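Local coordinates for aldehyde dehydrogenase family protein (Pseudomonas syringae pv. tomato, PDB 5IUV) that probably oxidises indole-3-acetaldehyde to the auxin indole-3-acetic acid with NAD+ as cofactor, as a member of the aldehyde dehydrogenase family, at residues A[389-394]-A[406-411]; A[275-280]-A[309-314]; A[20-25]-A[218-223]. One frame throughout, in Å; residues are numbered along the deposited sequence.

How the contacts relate
Contacts 1 and 2 belong to one mixed sheet and touch each other: strands 307-311 and 406-412 are neighbours in it, and Leu410 O lies 2.9 Å from Val310 N, a probable hydrogen bond. Their centres are about 14 Å apart. Contact 3 joins the short strand 22-24 to strand 217-219 of the other large sheet, on the opposite side of the chain's centre, with its centre about 42 Å from that of contact 1 and about 49 Å from that of contact 2. In contact 3 the side chain of Pro221 is about 10 Å from the bound NAD; in contact 1 the side chain of Ser408 is about 11 Å from that of Glu401, which binds NAD+.

Contact 1: residues A[389-394]-A[406-411]; sequences DGVNNA and VLSVLT
Val391 sits over Ser408, and this is the close-packed part of the contact. Both of its methyls reach the serine side chain, CG1 and CG2 each 3.9 Å from Ser408 CB, because chi1 of 171° turns the two branches to straddle that atom. The same residue gives its backbone N to Val409 O, at 3.2 Å and with an N-H...O angle of 157°. Next to it, Leu410 sends its CG to 3.4 Å from Val391 O, while its CD2 crosses to Asn393 and lies 3.6 Å from Asn393 N. Asn393 is held at its amide by Arg307 and Asp424.

Water enters on the looser side. One molecule donates to both Asp389 OD1 (2.8 Å) and Val409 O, so this carbonyl takes a water as well as the amide of Val391; a second donates to Val391 O and accepts from Thr411 N. Asp389 touches Val409 CG1 with OD1, and its OD2 forms salt bridges with Lys315 and Arg366. Beyond, Asn392 closes an Asx turn onto Ala394 N.

Between the segments, one direct backbone bond remains where the chain leaves strand 382-389; further back, Leu407 pairs with Thr386 and Phe388. Bridging water takes over part of the polar linkage.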
loop_
_atom_site.group_PDB
_atom_site.type_symbol
_atom_site.label_atom_id
_atom_site.label_comp_id
_atom_site.label_asym_id
_atom_site.label_seq_id
_atom_site.Cartn_x
_atom_site.Cartn_y
_atom_site.Cartn_z
ATOM N N ASP A 389 9.007 -45.152 9.811
ATOM C CA ASP A 389 10.102 -44.967 8.871
ATOM C C ASP A 389 9.792 -45.738 7.594
ATOM O O ASP A 389 8.861 -46.544 7.568
ATOM C CB ASP A 389 11.424 -45.436 9.491
ATOM C CG ASP A 389 12.631 -45.049 8.656
ATOM O OD1 ASP A 389 12.503 -44.124 7.825
ATOM O OD2 ASP A 389 13.706 -45.663 8.833
ATOM N N GLY A 390 10.565 -45.491 6.539
ATOM C CA GLY A 390 10.404 -46.211 5.287
ATOM C C GLY A 390 9.052 -45.972 4.644
ATOM O O GLY A 390 8.468 -46.873 4.047
ATOM N N VAL A 391 8.552 -44.749 4.774
ATOM C CA VAL A 391 7.260 -44.393 4.209
ATOM C C VAL A 391 7.423 -43.910 2.769
ATOM O O VAL A 391 8.328 -43.131 2.459
ATOM C CB VAL A 391 6.558 -43.307 5.058
ATOM C CG1 VAL A 391 5.312 -42.774 4.354
ATOM C CG2 VAL A 391 6.211 -43.856 6.437
ATOM N N ASN A 392 6.556 -44.404 1.893
ATOM C CA ASN A 392 6.452 -43.898 0.532
ATOM C C ASN A 392 5.240 -42.967 0.432
ATOM O O ASN A 392 4.219 -43.210 1.076
ATOM C CB ASN A 392 6.346 -45.060 -0.456
ATOM C CG ASN A 392 5.645 -44.675 -1.733
ATOM O OD1 ASN A 392 4.423 -44.759 -1.824
ATOM N ND2 ASN A 392 6.412 -44.248 -2.730
ATOM N N ASN A 393 5.347 -41.910 -0.369
ATOM C CA ASN A 393 4.329 -40.855 -0.365
ATOM C C ASN A 393 2.941 -41.307 -0.831
ATOM O O ASN A 393 1.967 -40.567 -0.687
ATOM C CB ASN A 393 4.789 -39.670 -1.222
ATOM C CG ASN A 393 4.041 -38.388 -0.890
ATOM O OD1 ASN A 393 4.036 -37.942 0.258
ATOM N ND2 ASN A 393 3.419 -37.785 -1.894
ATOM N N ALA A 394 2.848 -42.510 -1.388
ATOM C CA ALA A 394 1.558 -43.008 -1.861
ATOM C C ALA A 394 0.818 -43.778 -0.768
ATOM O O ALA A 394 -0.346 -44.136 -0.941
ATOM C CB ALA A 394 1.737 -43.885 -3.096
ATOM N N VAL A 406 1.331 -38.721 14.850
ATOM C CA VAL A 406 1.866 -39.786 14.007
ATOM C C VAL A 406 2.722 -39.217 12.875
ATOM O O VAL A 406 2.210 -38.521 11.998
ATOM C CB VAL A 406 0.738 -40.640 13.405
ATOM C CG1 VAL A 406 1.310 -41.752 12.538
ATOM C CG2 VAL A 406 -0.136 -41.225 14.514
ATOM N N LEU A 407 4.018 -39.519 12.899
ATOM C CA LEU A 407 4.960 -38.984 11.915
ATOM C C LEU A 407 5.300 -39.986 10.815
ATOM O O LEU A 407 5.554 -41.163 11.094
ATOM C CB LEU A 407 6.250 -38.536 12.613
ATOM C CG LEU A 407 7.339 -37.860 11.773
ATOM C CD1 LEU A 407 6.814 -36.577 11.151
ATOM C CD2 LEU A 407 8.567 -37.571 12.622
ATOM N N SER A 408 5.306 -39.516 9.569
ATOM C CA SER A 408 5.803 -40.318 8.449
ATOM C C SER A 408 7.165 -39.803 8.001
ATOM O O SER A 408 7.344 -38.605 7.782
ATOM C CB SER A 408 4.825 -40.296 7.272
ATOM O OG SER A 408 3.605 -40.934 7.613
ATOM N N VAL A 409 8.129 -40.706 7.867
ATOM C CA VAL A 409 9.475 -40.303 7.468
ATOM C C VAL A 409 9.818 -40.787 6.060
ATOM O O VAL A 409 9.814 -41.987 5.788
ATOM C CB VAL A 409 10.534 -40.828 8.451
ATOM C CG1 VAL A 409 11.925 -40.374 8.014
ATOM C CG2 VAL A 409 10.225 -40.352 9.868
ATOM N N LEU A 410 10.133 -39.841 5.176
ATOM C CA LEU A 410 10.449 -40.151 3.784
ATOM C C LEU A 410 11.849 -39.652 3.440
ATOM O O LEU A 410 12.353 -38.723 4.078
ATOM C CB LEU A 410 9.425 -39.519 2.836
ATOM C CG LEU A 410 7.925 -39.779 3.035
ATOM C CD1 LEU A 410 7.314 -38.907 4.134
ATOM C CD2 LEU A 410 7.171 -39.598 1.716
ATOM N N THR A 411 12.481 -40.256 2.435
ATOM C CA THR A 411 13.804 -39.795 2.015
ATOM C C THR A 411 13.807 -39.284 0.577
ATOM O O THR A 411 12.910 -39.594 -0.205
ATOM C CB THR A 411 14.876 -40.902 2.159
ATOM O OG1 THR A 411 14.438 -42.102 1.510
ATOM C CG2 THR A 411 15.144 -41.194 3.628
HETATM O O HOH W 1 12.244 -42.956 5.293
HETATM O O HOH W 2 10.856 -42.544 1.324
#

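Contact 2: residues A[275-280]-A[309-314]; sequences IVFADA and LVERSI
A parallel beta-alpha-beta unit, strand 273-276, helix 283-295 and strand 307-311, brings these segments together at the C-terminal ends of its two strands. Val276 is held through both its backbone N and its backbone O: the N donates to Leu309 O (2.8 Å), and the O accepts from Glu311 N (3.0 Å), both bonds nearly straight. Ile275 CG1 meets Leu309 CD2 on one face, and Val276 CG1 meets Ile314 CD1 on the other.

From the last position of its strand, Glu311 reaches across to the type I turn Phe277-Ala280 that follows strand 273-276. Its chain is extended, with CG anti to the backbone N (chi1 -170°), and OE1 takes the Ala278 N-H at 2.7 Å and 177°, the donor coming from above the carboxylate plane. OE1 also lies at the ring edge of Phe277, 3.4 Å from CD1, with the carboxylate plane at 88° to the ring. A water donates to this oxygen and accepts from Asp279 N. Ile314, at the start of helix 312-326, packs its CG2 3.7 Å from Ala278 CB.

Strand 430-434 pairs with strand 273-276, Phe412 of strand 406-412 meets Phe277 edge-to-face, and helix 415-423 packs over the face that carries Ile275 and Leu309.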
loop_
_atom_site.group_PDB
_atom_site.type_symbol
_atom_site.label_atom_id
_atom_site.label_comp_id
_atom_site.label_asym_id
_atom_site.label_seq_id
_atom_site.Cartn_x
_atom_site.Cartn_y
_atom_site.Cartn_z
ATOM N N ILE A 275 11.001 -30.435 5.229
ATOM C CA ILE A 275 12.144 -30.870 4.425
ATOM C C ILE A 275 13.491 -30.508 5.043
ATOM O O ILE A 275 13.838 -29.331 5.175
ATOM C CB ILE A 275 12.089 -30.266 3.009
ATOM C CG1 ILE A 275 10.732 -30.554 2.362
ATOM C CG2 ILE A 275 13.218 -30.817 2.149
ATOM C CD1 ILE A 275 10.494 -29.747 1.102
ATOM N N VAL A 276 14.259 -31.533 5.394
ATOM C CA VAL A 276 15.541 -31.338 6.046
ATOM C C VAL A 276 16.675 -31.727 5.108
ATOM O O VAL A 276 16.849 -32.901 4.775
ATOM C CB VAL A 276 15.639 -32.156 7.347
ATOM C CG1 VAL A 276 16.954 -31.870 8.059
ATOM C CG2 VAL A 276 14.453 -31.845 8.257
ATOM N N PHE A 277 17.431 -30.727 4.668
ATOM C CA PHE A 277 18.574 -30.952 3.790
ATOM C C PHE A 277 19.819 -31.268 4.597
ATOM O O PHE A 277 19.927 -30.887 5.763
ATOM C CB PHE A 277 18.835 -29.733 2.908
ATOM C CG PHE A 277 17.881 -29.595 1.764
ATOM C CD1 PHE A 277 18.072 -30.312 0.592
ATOM C CD2 PHE A 277 16.800 -28.733 1.848
ATOM C CE1 PHE A 277 17.197 -30.178 -0.471
ATOM C CE2 PHE A 277 15.924 -28.592 0.787
ATOM C CZ PHE A 277 16.122 -29.318 -0.373
ATOM N N ALA A 278 20.760 -31.958 3.961
ATOM C CA ALA A 278 22.014 -32.334 4.594
ATOM C C ALA A 278 22.766 -31.114 5.117
ATOM O O ALA A 278 23.480 -31.205 6.114
ATOM C CB ALA A 278 22.890 -33.115 3.612
ATOM N N ASP A 279 22.611 -29.973 4.454
ATOM C CA ASP A 279 23.345 -28.781 4.872
ATOM C C ASP A 279 22.522 -27.837 5.754
ATOM O O ASP A 279 22.773 -26.634 5.775
ATOM C CB ASP A 279 23.881 -28.026 3.649
ATOM C CG ASP A 279 22.786 -27.366 2.823
ATOM O OD1 ASP A 279 21.594 -27.700 2.980
ATOM O OD2 ASP A 279 23.130 -26.507 1.989
ATOM N N ALA A 280 21.541 -28.378 6.473
ATOM C CA ALA A 280 20.851 -27.611 7.512
ATOM C C ALA A 280 21.876 -27.024 8.476
ATOM O O ALA A 280 22.836 -27.701 8.840
ATOM C CB ALA A 280 19.851 -28.492 8.270
ATOM N N LEU A 309 10.590 -35.100 5.423
ATOM C CA LEU A 309 11.388 -35.440 4.245
ATOM C C LEU A 309 12.857 -35.165 4.539
ATOM O O LEU A 309 13.250 -34.011 4.734
ATOM C CB LEU A 309 10.936 -34.636 3.017
ATOM C CG LEU A 309 9.671 -35.060 2.261
ATOM C CD1 LEU A 309 8.447 -35.140 3.165
ATOM C CD2 LEU A 309 9.405 -34.129 1.088
ATOM N N VAL A 310 13.671 -36.214 4.577
ATOM C CA VAL A 310 15.070 -36.040 4.950
ATOM C C VAL A 310 16.012 -36.465 3.827
ATOM O O VAL A 310 15.843 -37.535 3.243
ATOM C CB VAL A 310 15.401 -36.824 6.247
ATOM C CG1 VAL A 310 14.846 -38.226 6.180
ATOM C CG2 VAL A 310 16.901 -36.847 6.506
ATOM N N GLU A 311 16.987 -35.611 3.517
ATOM C CA GLU A 311 17.985 -35.941 2.505
ATOM C C GLU A 311 18.676 -37.236 2.924
ATOM O O GLU A 311 19.091 -37.385 4.076
ATOM C CB GLU A 311 18.997 -34.804 2.328
ATOM C CG GLU A 311 19.923 -34.985 1.131
ATOM C CD GLU A 311 20.627 -33.700 0.718
ATOM O OE1 GLU A 311 20.379 -32.642 1.341
ATOM O OE2 GLU A 311 21.432 -33.753 -0.234
ATOM N N ARG A 312 18.778 -38.177 1.992
ATOM C CA ARG A 312 19.147 -39.546 2.343
ATOM C C ARG A 312 20.508 -39.645 3.042
ATOM O O ARG A 312 20.678 -40.456 3.947
ATOM C CB ARG A 312 19.129 -40.432 1.096
ATOM C CG ARG A 312 19.307 -41.915 1.399
ATOM C CD ARG A 312 18.774 -42.784 0.274
ATOM N NE ARG A 312 17.341 -42.592 0.072
ATOM C CZ ARG A 312 16.804 -42.129 -1.053
ATOM N NH1 ARG A 312 17.584 -41.829 -2.083
ATOM N NH2 ARG A 312 15.485 -41.975 -1.148
ATOM N N SER A 313 21.449 -38.791 2.651
ATOM C CA SER A 313 22.808 -38.846 3.182
ATOM C C SER A 313 22.916 -38.512 4.680
ATOM O O SER A 313 23.938 -38.800 5.298
ATOM C CB SER A 313 23.720 -37.909 2.382
ATOM O OG SER A 313 23.241 -36.576 2.416
ATOM N N ILE A 314 21.883 -37.903 5.264
ATOM C CA ILE A 314 21.899 -37.635 6.705
ATOM C C ILE A 314 20.839 -38.432 7.465
ATOM O O ILE A 314 20.716 -38.313 8.686
ATOM C CB ILE A 314 21.689 -36.134 7.024
ATOM C CG1 ILE A 314 20.374 -35.631 6.428
ATOM C CG2 ILE A 314 22.873 -35.309 6.536
ATOM C CD1 ILE A 314 19.764 -34.466 7.185
HETATM O O HOH W 3 22.063 -30.453 1.264
#

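Contact 3: residues A[20-25]-A[218-223]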
loop_
_atom_site.group_PDB
_atom_site.type_symbol
_atom_site.label_atom_id
_atom_site.label_comp_id
_atom_site.label_asym_id
_atom_site.label_seq_id
_atom_site.Cartn_x
_atom_site.Cartn_y
_atom_site.Cartn_z
ATOM N N GLY A 20 -23.201 -23.287 30.366
ATOM C CA GLY A 20 -23.445 -24.110 29.195
ATOM C C GLY A 20 -24.450 -23.556 28.199
ATOM O O GLY A 20 -24.707 -24.177 27.171
ATOM N N ARG A 21 -25.021 -22.393 28.490
ATOM C CA ARG A 21 -26.072 -21.839 27.647
ATOM C C ARG A 21 -25.563 -21.168 26.373
ATOM O O ARG A 21 -24.382 -20.828 26.252
ATOM C CB ARG A 21 -26.917 -20.847 28.459
ATOM C CG ARG A 21 -27.888 -21.532 29.446
ATOM C CD ARG A 21 -28.550 -20.530 30.377
ATOM N NE ARG A 21 -27.577 -19.784 31.180
ATOM C CZ ARG A 21 -27.862 -18.671 31.855
ATOM N NH1 ARG A 21 -29.087 -18.160 31.814
ATOM N NH2 ARG A 21 -26.917 -18.055 32.553
ATOM N N ALA A 22 -26.469 -20.989 25.415
ATOM C CA ALA A 22 -26.182 -20.173 24.240
ATOM C C ALA A 22 -26.223 -18.705 24.645
ATOM O O ALA A 22 -26.660 -18.381 25.751
ATOM C CB ALA A 22 -27.181 -20.463 23.123
ATOM N N PHE A 23 -25.762 -17.820 23.765
ATOM C CA PHE A 23 -25.768 -16.386 24.057
ATOM C C PHE A 23 -26.335 -15.623 22.871
ATOM O O PHE A 23 -25.776 -15.650 21.780
ATOM C CB PHE A 23 -24.357 -15.891 24.384
ATOM C CG PHE A 23 -24.311 -14.512 25.008
ATOM C CD1 PHE A 23 -24.118 -13.381 24.219
ATOM C CD2 PHE A 23 -24.432 -14.352 26.380
ATOM C CE1 PHE A 23 -24.057 -12.114 24.788
ATOM C CE2 PHE A 23 -24.376 -13.087 26.956
ATOM C CZ PHE A 23 -24.179 -11.968 26.158
ATOM N N ILE A 24 -27.458 -14.947 23.080
ATOM C CA ILE A 24 -28.108 -14.223 21.997
ATOM C C ILE A 24 -28.635 -12.891 22.512
ATOM O O ILE A 24 -29.309 -12.856 23.547
ATOM C CB ILE A 24 -29.283 -15.024 21.389
ATOM C CG1 ILE A 24 -28.805 -16.352 20.809
ATOM C CG2 ILE A 24 -29.970 -14.205 20.300
ATOM C CD1 ILE A 24 -29.933 -17.287 20.426
ATOM N N GLN A 25 -28.319 -11.810 21.803
ATOM C CA GLN A 25 -28.820 -10.472 22.134
ATOM C C GLN A 25 -28.522 -10.107 23.601
ATOM O O GLN A 25 -29.404 -9.704 24.358
ATOM C CB GLN A 25 -30.327 -10.389 21.824
ATOM C CG GLN A 25 -30.944 -8.978 21.878
ATOM C CD GLN A 25 -30.251 -7.975 20.967
ATOM O OE1 GLN A 25 -29.785 -8.314 19.878
ATOM N NE2 GLN A 25 -30.190 -6.727 21.411
ATOM N N ASN A 218 -23.067 -13.140 19.043
ATOM C CA ASN A 218 -23.947 -14.188 19.531
ATOM C C ASN A 218 -23.219 -15.517 19.417
ATOM O O ASN A 218 -22.468 -15.721 18.467
ATOM C CB ASN A 218 -25.258 -14.226 18.736
ATOM C CG ASN A 218 -26.117 -12.985 18.951
ATOM O OD1 ASN A 218 -26.088 -12.367 20.017
ATOM N ND2 ASN A 218 -26.892 -12.621 17.933
ATOM N N VAL A 219 -23.438 -16.415 20.373
ATOM C CA VAL A 219 -22.746 -17.707 20.380
ATOM C C VAL A 219 -23.740 -18.871 20.435
ATOM O O VAL A 219 -24.559 -18.955 21.352
ATOM C CB VAL A 219 -21.774 -17.821 21.571
ATOM C CG1 VAL A 219 -21.093 -19.197 21.574
ATOM C CG2 VAL A 219 -20.731 -16.702 21.511
ATOM N N LEU A 220 -23.658 -19.766 19.457
ATOM C CA LEU A 220 -24.580 -20.899 19.377
ATOM C C LEU A 220 -23.864 -22.249 19.463
ATOM O O LEU A 220 -23.391 -22.773 18.452
ATOM C CB LEU A 220 -25.381 -20.834 18.078
ATOM C CG LEU A 220 -26.172 -19.556 17.805
ATOM C CD1 LEU A 220 -26.954 -19.680 16.490
ATOM C CD2 LEU A 220 -27.103 -19.248 18.976
ATOM N N PRO A 221 -23.772 -22.817 20.676
ATOM C CA PRO A 221 -23.224 -24.173 20.774
ATOM C C PRO A 221 -24.200 -25.185 20.178
ATOM O O PRO A 221 -25.403 -24.922 20.126
ATOM C CB PRO A 221 -23.042 -24.378 22.281
ATOM C CG PRO A 221 -24.024 -23.437 22.910
ATOM C CD PRO A 221 -24.125 -22.256 21.993
ATOM N N GLY A 222 -23.685 -26.308 19.701
ATOM C CA GLY A 222 -24.525 -27.313 19.074
ATOM C C GLY A 222 -23.789 -28.047 17.972
ATOM O O GLY A 222 -22.641 -27.735 17.677
ATOM N N TYR A 223 -24.454 -29.029 17.365
ATOM C CA TYR A 223 -23.817 -29.883 16.372
ATOM C C TYR A 223 -23.659 -29.194 15.027
ATOM O O TYR A 223 -24.419 -28.289 14.688
ATOM C CB TYR A 223 -24.613 -31.177 16.204
ATOM C CG TYR A 223 -24.692 -31.976 17.479
ATOM C CD1 TYR A 223 -23.570 -32.618 17.982
ATOM C CD2 TYR A 223 -25.880 -32.072 18.192
ATOM C CE1 TYR A 223 -23.629 -33.347 19.159
ATOM C CE2 TYR A 223 -25.948 -32.802 19.374
ATOM C CZ TYR A 223 -24.819 -33.432 19.849
ATOM O OH TYR A 223 -24.879 -34.159 21.015
#
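Phe23 and Val219 form the single antiparallel, hydrogen-bonded bridge by which the short strand 22-24 is attached to the end of strand 217-219. Phe23 N donates to Val219 O at 2.9 Å, and Val219 N returns a bond to Phe23 O at 2.8 Å; each donor lies in the plane of the carbonyl it meets. Ala22 CB comes to 3.5 Å from the same Val219 O.

A third bond comes from a side chain. Asn218 turns its CG anti to the carbonyl carbon (chi1 -67°), which carries OD1 out to Gln25 N at 2.9 Å. The N-H...O angle is 158°, with the donor 42° above the amide's carbonyl plane. The other end of that amide, ND2, bonds to Ser65, which also binds Gln25 OE1, so a single hydroxyl ties both residues to helix 56-72.

Apolar contacts fill in the rest. Ile24 brings CD1 to 3.7 Å from Leu220 CD2, and helix 56-72 meets both of these residues. Ala22 CB lies 3.7 Å from Pro221 CD. On the face that carries Phe23 and Val219, the two side chains lie beside each other and pack against helix 198-210, while the Phe23 ring meets Tyr28 edge-to-face.

Gly222, just after these contacts, gives its carbonyl to Lys191, a residue that binds the cofactor. The N-terminal strand is therefore joined by two backbone-backbone bonds and one from the side-chain amide of Asn218 to the edge of the sheet that bears part of the NAD site.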